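Local coordinates for DUF6844 domain-containing protein (Francisella tularensis subsp. tularensis, PDB 4QVR) that is of unknown function but carries a DUF6844 domain and combines helices with two antiparallel sheets, at residues A76-S81 with S301-D306; L140-A145 with G314-R319; V320-G323 with K327-I330. All blocks are in the same frame, centred on the assembly; numbering follows the deposited sequence.

Interaction 1: residues A76-S81 with S301-D306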
# COMPACT_ATOMS: atom_id res chain seq x y z
N ALA A 76 1.71 -6.40 15.20
CA ALA A 76 2.51 -5.90 14.09
C ALA A 76 2.82 -4.41 14.31
O ALA A 76 3.95 -3.96 14.10
CB ALA A 76 1.78 -6.12 12.77
N ILE A 77 1.82 -3.67 14.77
CA ILE A 77 2.00 -2.26 15.11
C ILE A 77 3.06 -2.10 16.21
O ILE A 77 3.93 -1.22 16.12
CB ILE A 77 0.66 -1.64 15.59
CG1 ILE A 77 -0.32 -1.52 14.43
CG2 ILE A 77 0.91 -0.26 16.19
CD1 ILE A 77 -1.71 -1.08 14.83
N SER A 78 3.02 -2.96 17.22
CA SER A 78 3.95 -2.89 18.37
C SER A 78 5.41 -3.31 18.16
O SER A 78 6.26 -2.98 19.00
CB SER A 78 3.39 -3.71 19.53
OG SER A 78 2.12 -3.22 19.87
N THR A 79 5.72 -4.04 17.09
CA THR A 79 7.11 -4.47 16.84
C THR A 79 8.01 -3.27 16.52
O THR A 79 7.55 -2.30 15.93
CB THR A 79 7.22 -5.45 15.65
OG1 THR A 79 6.63 -4.86 14.48
CG2 THR A 79 6.54 -6.78 15.95
N ASP A 80 9.28 -3.34 16.95
CA ASP A 80 10.24 -2.27 16.67
C ASP A 80 10.48 -2.19 15.18
O ASP A 80 10.39 -3.22 14.50
CB ASP A 80 11.57 -2.52 17.39
CG ASP A 80 11.51 -2.20 18.89
OD1 ASP A 80 10.53 -1.54 19.31
OD2 ASP A 80 12.45 -2.59 19.63
N SER A 81 10.76 -0.99 14.68
CA SER A 81 11.05 -0.77 13.26
C SER A 81 12.32 0.09 13.07
O SER A 81 12.28 1.21 12.51
CB SER A 81 9.85 -0.14 12.54
OG SER A 81 8.70 -0.97 12.62
N SER A 301 -1.84 5.04 21.91
CA SER A 301 -0.71 5.63 22.62
C SER A 301 -0.06 4.61 23.56
O SER A 301 1.04 4.83 24.07
CB SER A 301 -1.13 6.87 23.43
OG SER A 301 -1.54 7.94 22.58
N ASP A 302 -0.75 3.50 23.79
CA ASP A 302 -0.26 2.45 24.66
C ASP A 302 0.58 1.44 23.84
O ASP A 302 1.46 0.79 24.38
CB ASP A 302 -1.46 1.78 25.36
CG ASP A 302 -1.19 1.43 26.82
OD1 ASP A 302 -0.27 2.02 27.43
OD2 ASP A 302 -1.95 0.61 27.38
N LEU A 303 0.29 1.32 22.53
CA LEU A 303 1.08 0.44 21.64
C LEU A 303 2.44 1.06 21.29
O LEU A 303 3.30 0.39 20.71
CB LEU A 303 0.35 0.14 20.32
CG LEU A 303 -1.01 -0.57 20.30
CD1 LEU A 303 -1.51 -0.64 18.86
CD2 LEU A 303 -0.96 -1.96 20.93
N TYR A 304 2.61 2.36 21.58
CA TYR A 304 3.86 3.09 21.36
C TYR A 304 4.39 3.40 22.73
O TYR A 304 4.61 4.55 23.09
CB TYR A 304 3.63 4.35 20.55
CG TYR A 304 3.17 4.00 19.18
CD1 TYR A 304 4.04 3.41 18.28
CD2 TYR A 304 1.86 4.20 18.79
CE1 TYR A 304 3.63 3.03 17.02
CE2 TYR A 304 1.43 3.83 17.53
CZ TYR A 304 2.33 3.25 16.64
OH TYR A 304 1.93 2.88 15.37
N LYS A 305 4.60 2.31 23.47
CA LYS A 305 5.03 2.33 24.87
C LYS A 305 6.30 3.14 25.17
O LYS A 305 6.22 4.33 25.51
CB LYS A 305 5.20 0.86 25.34
CG LYS A 305 4.91 0.57 26.81
CD LYS A 305 5.88 1.21 27.78
CE LYS A 305 5.52 0.83 29.21
NZ LYS A 305 6.45 1.41 30.21
N ASP A 306 7.47 2.52 25.06
CA ASP A 306 8.72 3.27 25.07
C ASP A 306 9.40 3.04 23.73
O ASP A 306 10.60 2.79 23.65
CB ASP A 306 9.62 2.92 26.26
CG ASP A 306 9.08 3.48 27.58
OD1 ASP A 306 7.94 3.16 27.96
OD2 ASP A 306 9.81 4.24 28.24
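Tyr304 OH is hydrogen-bonded to the hydroxyl of Tyr333, and a methyl group of Ile77 also packs against it, with Ile77 CG2 3.4 Å from Tyr304 OH. The same methyl lies 3.8 Å from Tyr304 CZ and meets the ring obliquely, the two side chains crossing at about a right angle. With chi1 at -70°, Ile77 turns CG2 away from its own backbone N, and this is the branch that carries most of the contact. It also packs against leucine, Ile77 CG2 to Leu303 CD1 being 3.6 Å. Leu303 is extended at its second torsion (chi2 177°) and spreads its two methyls over Ile77 and Ser78: CD1 faces Ile77, while Leu303 CD2 sits 3.5 Å from Ser78 OG. That hydroxyl is not left to the apolar methyl, because it hydrogen-bonds back to the carbonyl of Asn74, one turn earlier in the helix. No hydrogen bond joins the two segments, so the 205 Å² they bury rests on shape and apolar fit, the nearest pair of CA atoms being Ser78 CA and Leu303 CA, 5.5 Å apart. Beyond the touching residues, Thr79 OG1 bonds to Ala76 O at 2.9 Å, tying the departing chain back to the helix. Lys255 NZ then bonds to Thr79 OG1, Asp80 O and Ser81 OG, linking this departing chain to strand 251-261. Ile77 and Tyr304 both touch Leu331, Ile77 also reaches Tyr333, and Leu303 touches Tyr329. These alternate residues belong to strand 328-337 of the four-stranded sheet, so the arrangement is one of helix ends packed side by side against one face of an antiparallel sheet, the face that carries Tyr329, Leu331 and Tyr333.

Interaction 2: residues L140-A145 with G314-R319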
# COMPACT_ATOMS: atom_id res chain seq x y z
N LEU A 140 8.83 8.67 -0.92
CA LEU A 140 8.58 8.36 -2.31
C LEU A 140 8.82 6.85 -2.54
O LEU A 140 8.07 6.17 -3.24
CB LEU A 140 9.53 9.17 -3.19
CG LEU A 140 9.45 8.81 -4.67
CD1 LEU A 140 8.11 9.22 -5.23
CD2 LEU A 140 10.56 9.47 -5.45
N ALA A 141 9.90 6.36 -1.96
CA ALA A 141 10.27 4.95 -2.07
C ALA A 141 9.15 4.04 -1.52
O ALA A 141 8.83 2.99 -2.11
CB ALA A 141 11.59 4.71 -1.34
N PHE A 142 8.55 4.45 -0.40
CA PHE A 142 7.43 3.70 0.17
C PHE A 142 6.27 3.73 -0.80
O PHE A 142 5.64 2.72 -1.04
CB PHE A 142 6.96 4.23 1.54
CG PHE A 142 5.59 3.71 1.92
CD1 PHE A 142 5.41 2.38 2.27
CD2 PHE A 142 4.49 4.54 1.90
CE1 PHE A 142 4.15 1.89 2.57
CE2 PHE A 142 3.22 4.06 2.23
CZ PHE A 142 3.05 2.73 2.55
N GLU A 143 5.97 4.89 -1.36
CA GLU A 143 4.83 5.00 -2.30
C GLU A 143 4.98 4.06 -3.49
O GLU A 143 4.01 3.42 -3.93
CB GLU A 143 4.63 6.45 -2.76
CG GLU A 143 4.06 7.35 -1.64
CD GLU A 143 4.24 8.86 -1.87
OE1 GLU A 143 4.57 9.30 -3.00
OE2 GLU A 143 4.05 9.62 -0.88
N LYS A 144 6.18 3.95 -4.00
CA LYS A 144 6.44 3.04 -5.12
C LYS A 144 6.32 1.58 -4.70
O LYS A 144 5.82 0.76 -5.44
CB LYS A 144 7.84 3.25 -5.68
CG LYS A 144 8.05 4.55 -6.47
CD LYS A 144 9.56 4.66 -6.61
CE LYS A 144 10.07 5.65 -7.61
NZ LYS A 144 11.54 5.45 -7.63
N ALA A 145 6.86 1.26 -3.53
CA ALA A 145 6.74 -0.08 -3.00
C ALA A 145 5.25 -0.44 -2.83
O ALA A 145 4.78 -1.51 -3.26
CB ALA A 145 7.43 -0.15 -1.66
N GLY A 314 11.44 3.04 10.58
CA GLY A 314 11.08 2.15 9.48
C GLY A 314 9.63 2.04 9.18
O GLY A 314 9.25 1.36 8.24
N ASP A 315 8.82 2.73 9.99
CA ASP A 315 7.39 2.76 9.86
C ASP A 315 6.87 3.79 8.84
O ASP A 315 6.94 5.01 9.04
CB ASP A 315 6.77 3.07 11.21
CG ASP A 315 6.99 1.95 12.24
OD1 ASP A 315 7.07 0.75 11.84
OD2 ASP A 315 7.02 2.27 13.46
N TYR A 316 6.30 3.25 7.77
CA TYR A 316 5.70 4.02 6.69
C TYR A 316 4.28 3.49 6.40
O TYR A 316 3.94 2.31 6.71
CB TYR A 316 6.58 3.88 5.45
CG TYR A 316 7.83 4.71 5.53
CD1 TYR A 316 8.94 4.25 6.21
CD2 TYR A 316 7.89 5.96 4.95
CE1 TYR A 316 10.09 5.03 6.30
CE2 TYR A 316 9.03 6.74 5.04
CZ TYR A 316 10.12 6.27 5.73
OH TYR A 316 11.26 7.03 5.84
N GLY A 317 3.44 4.34 5.82
CA GLY A 317 2.10 3.95 5.44
C GLY A 317 1.09 3.99 6.55
O GLY A 317 1.25 4.73 7.52
N ILE A 318 0.02 3.21 6.36
CA ILE A 318 -1.07 3.14 7.32
C ILE A 318 -1.14 1.74 7.92
O ILE A 318 -0.59 0.77 7.37
CB ILE A 318 -2.42 3.50 6.67
CG1 ILE A 318 -2.92 2.42 5.72
CG2 ILE A 318 -2.29 4.81 5.92
CD1 ILE A 318 -3.58 1.25 6.42
N ARG A 319 -1.80 1.65 9.08
CA ARG A 319 -2.01 0.37 9.76
C ARG A 319 -3.39 0.39 10.35
O ARG A 319 -3.90 1.45 10.68
CB ARG A 319 -1.04 0.17 10.93
CG ARG A 319 0.44 0.14 10.61
CD ARG A 319 0.86 -1.08 9.79
NE ARG A 319 2.29 -0.98 9.59
CZ ARG A 319 2.86 -0.29 8.62
NH1 ARG A 319 2.15 0.31 7.68
NH2 ARG A 319 4.18 -0.23 8.58
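A contact in the buried interior between helix 134-159 and the chain leading to strand 318-322 turns on one aromatic ring, Phe142, laid against Tyr316 and Gly317. The ring offers one face to both partners. Tyr316 CB stands over that face in a CH-pi contact, 4.0 Å from the centroid of the Phe142 ring and 26° off its normal. Gly317 lies toward the far end of the ring, with Phe142 CZ 3.3 Å from Gly317 CA and Phe142 CE2 3.6 Å from Gly317 N. So close an approach depends on the bare alpha carbon of the glycine, whose backbone has a positive phi of 83°. Phe142 reaches it by swinging CG away from its own backbone N (chi1 164°), whereas the Tyr316 ring slides past in the opposite direction, back along the helix, touching Tyr134, Ala138 and Gln139. In the fold this is where the two sheets meet the helix: Phe142 and Tyr316 both pack on Ile267 of strand 264-273, in the three-stranded sheet, while Gly317 pairs through its backbone with Tyr333 of the four-stranded one. Asn363 of helix 349-370 also borders Phe142. The backbone beneath the ring is fixed by Arg319, whose side chain curls back so that one nitrogen grips two carbonyls: Arg319 NH1 to Tyr316 O is 2.9 Å and Arg319 NH1 to Ile318 O is 2.8 Å. The donor is slightly tilted from the carbonyl plane of Tyr316 and stands well above that of Ile318. Arg319 NH2 adds a weak bond to Tyr316 O and another weak one to Thr256 OG1.

Interaction 3: residues V320-G323 with K327-I330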
# COMPACT_ATOMS: atom_id res chain seq x y z
N VAL A 320 -3.99 -0.78 10.49
CA VAL A 320 -5.26 -0.88 11.14
C VAL A 320 -5.03 -1.55 12.47
O VAL A 320 -4.32 -2.54 12.56
CB VAL A 320 -6.30 -1.68 10.34
CG1 VAL A 320 -7.56 -1.87 11.16
CG2 VAL A 320 -6.63 -0.96 9.04
N GLY A 321 -5.63 -0.98 13.50
CA GLY A 321 -5.55 -1.53 14.83
C GLY A 321 -6.93 -1.50 15.46
O GLY A 321 -7.90 -1.02 14.84
N PHE A 322 -7.01 -1.99 16.69
CA PHE A 322 -8.27 -2.07 17.43
C PHE A 322 -8.00 -1.67 18.87
O PHE A 322 -7.10 -2.23 19.49
CB PHE A 322 -8.82 -3.49 17.36
CG PHE A 322 -9.06 -3.98 15.95
CD1 PHE A 322 -10.24 -3.67 15.28
CD2 PHE A 322 -8.11 -4.75 15.29
CE1 PHE A 322 -10.47 -4.12 13.99
CE2 PHE A 322 -8.33 -5.20 14.00
CZ PHE A 322 -9.51 -4.88 13.35
N GLY A 323 -8.74 -0.69 19.37
CA GLY A 323 -8.53 -0.18 20.74
C GLY A 323 -9.21 -0.96 21.86
O GLY A 323 -9.82 -2.01 21.61
N LYS A 327 -12.89 -1.15 19.04
CA LYS A 327 -13.11 -0.30 17.85
C LYS A 327 -11.88 -0.19 16.96
O LYS A 327 -10.77 0.06 17.44
CB LYS A 327 -13.52 1.13 18.26
CG LYS A 327 -14.94 1.29 18.77
CD LYS A 327 -15.96 1.03 17.67
CE LYS A 327 -17.38 1.28 18.15
NZ LYS A 327 -18.37 1.06 17.06
N PRO A 328 -12.08 -0.36 15.64
CA PRO A 328 -10.95 -0.22 14.74
C PRO A 328 -10.56 1.22 14.54
O PRO A 328 -11.38 2.12 14.59
CB PRO A 328 -11.46 -0.80 13.42
CG PRO A 328 -12.95 -0.75 13.51
CD PRO A 328 -13.29 -0.85 14.96
N TYR A 329 -9.29 1.44 14.31
CA TYR A 329 -8.82 2.77 14.06
C TYR A 329 -7.70 2.62 13.06
O TYR A 329 -7.12 1.54 12.91
CB TYR A 329 -8.35 3.43 15.37
CG TYR A 329 -7.29 2.64 16.07
CD1 TYR A 329 -6.02 2.54 15.54
CD2 TYR A 329 -7.54 1.98 17.26
CE1 TYR A 329 -5.03 1.83 16.16
CE2 TYR A 329 -6.55 1.26 17.89
CZ TYR A 329 -5.30 1.19 17.34
OH TYR A 329 -4.28 0.49 17.93
N ILE A 330 -7.38 3.70 12.38
CA ILE A 330 -6.33 3.67 11.40
C ILE A 330 -5.20 4.58 11.83
O ILE A 330 -5.44 5.73 12.17
CB ILE A 330 -6.90 4.12 10.05
CG1 ILE A 330 -7.99 3.13 9.64
CG2 ILE A 330 -5.79 4.20 9.00
CD1 ILE A 330 -8.96 3.65 8.63
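Strands 320-322 and 328-330 run antiparallel, their axes 4.5 Å apart at closest and 144° between their directions, consistent with the usual twist of a hairpin. Gly321 and Tyr329 form the hydrogen-bonded pair: Gly321 N to Tyr329 O is 3.0 Å and nearly straight (175°), while Tyr329 N meets Gly321 O at 2.9 Å from above the carbonyl plane. Gly323 N to Lys327 O, 2.9 Å, closes the ladder next to the turn. On one face of the sheet the Tyr329 ring folds back over its partner strand. Its chi1 of 57° sets CG between the backbone N and the carbonyl carbon, and the ring then lies above the side-chain-free glycine, with Gly321 CA 4.0 Å from the Tyr329 centroid as a CH-pi contact. Gly323 CA is at the ring edge. The other face carries Val320 with Ile330 and Phe322 with Pro328; Phe322 CE1 reaches Pro328 CB at 3.5 Å. Phe322 also packs on helix 67-78, and Ile330 on helix 349-370. An aromatic ring laid across a cross-strand glycine is a familiar pairing of antiparallel sheets, here in a beta hairpin whose first strand forms the sheet's edge within the chain.

How the interactions relate
Interactions 2 and 3 follow one another on strand 318-322, their centres about 19 Å apart: the first packs a helix on the chain leading to the strand, the second pairs the strand into its hairpin. Interaction 1 closes before interaction 3 opens, but its segments alternate with those of interaction 2 along the chain. Its centre lies about 17 Å from that of interaction 2 and about 14 Å from that of interaction 3. Direct contacts join all three, including a probable hydrogen bond from Ser81 to Asp315 and packing of Ile77 on Gly321. Together they bring helix 67-78 against the four-stranded sheet and helix 134-159 against the chain leading into it, joining parts of the sequence far apart along the chain.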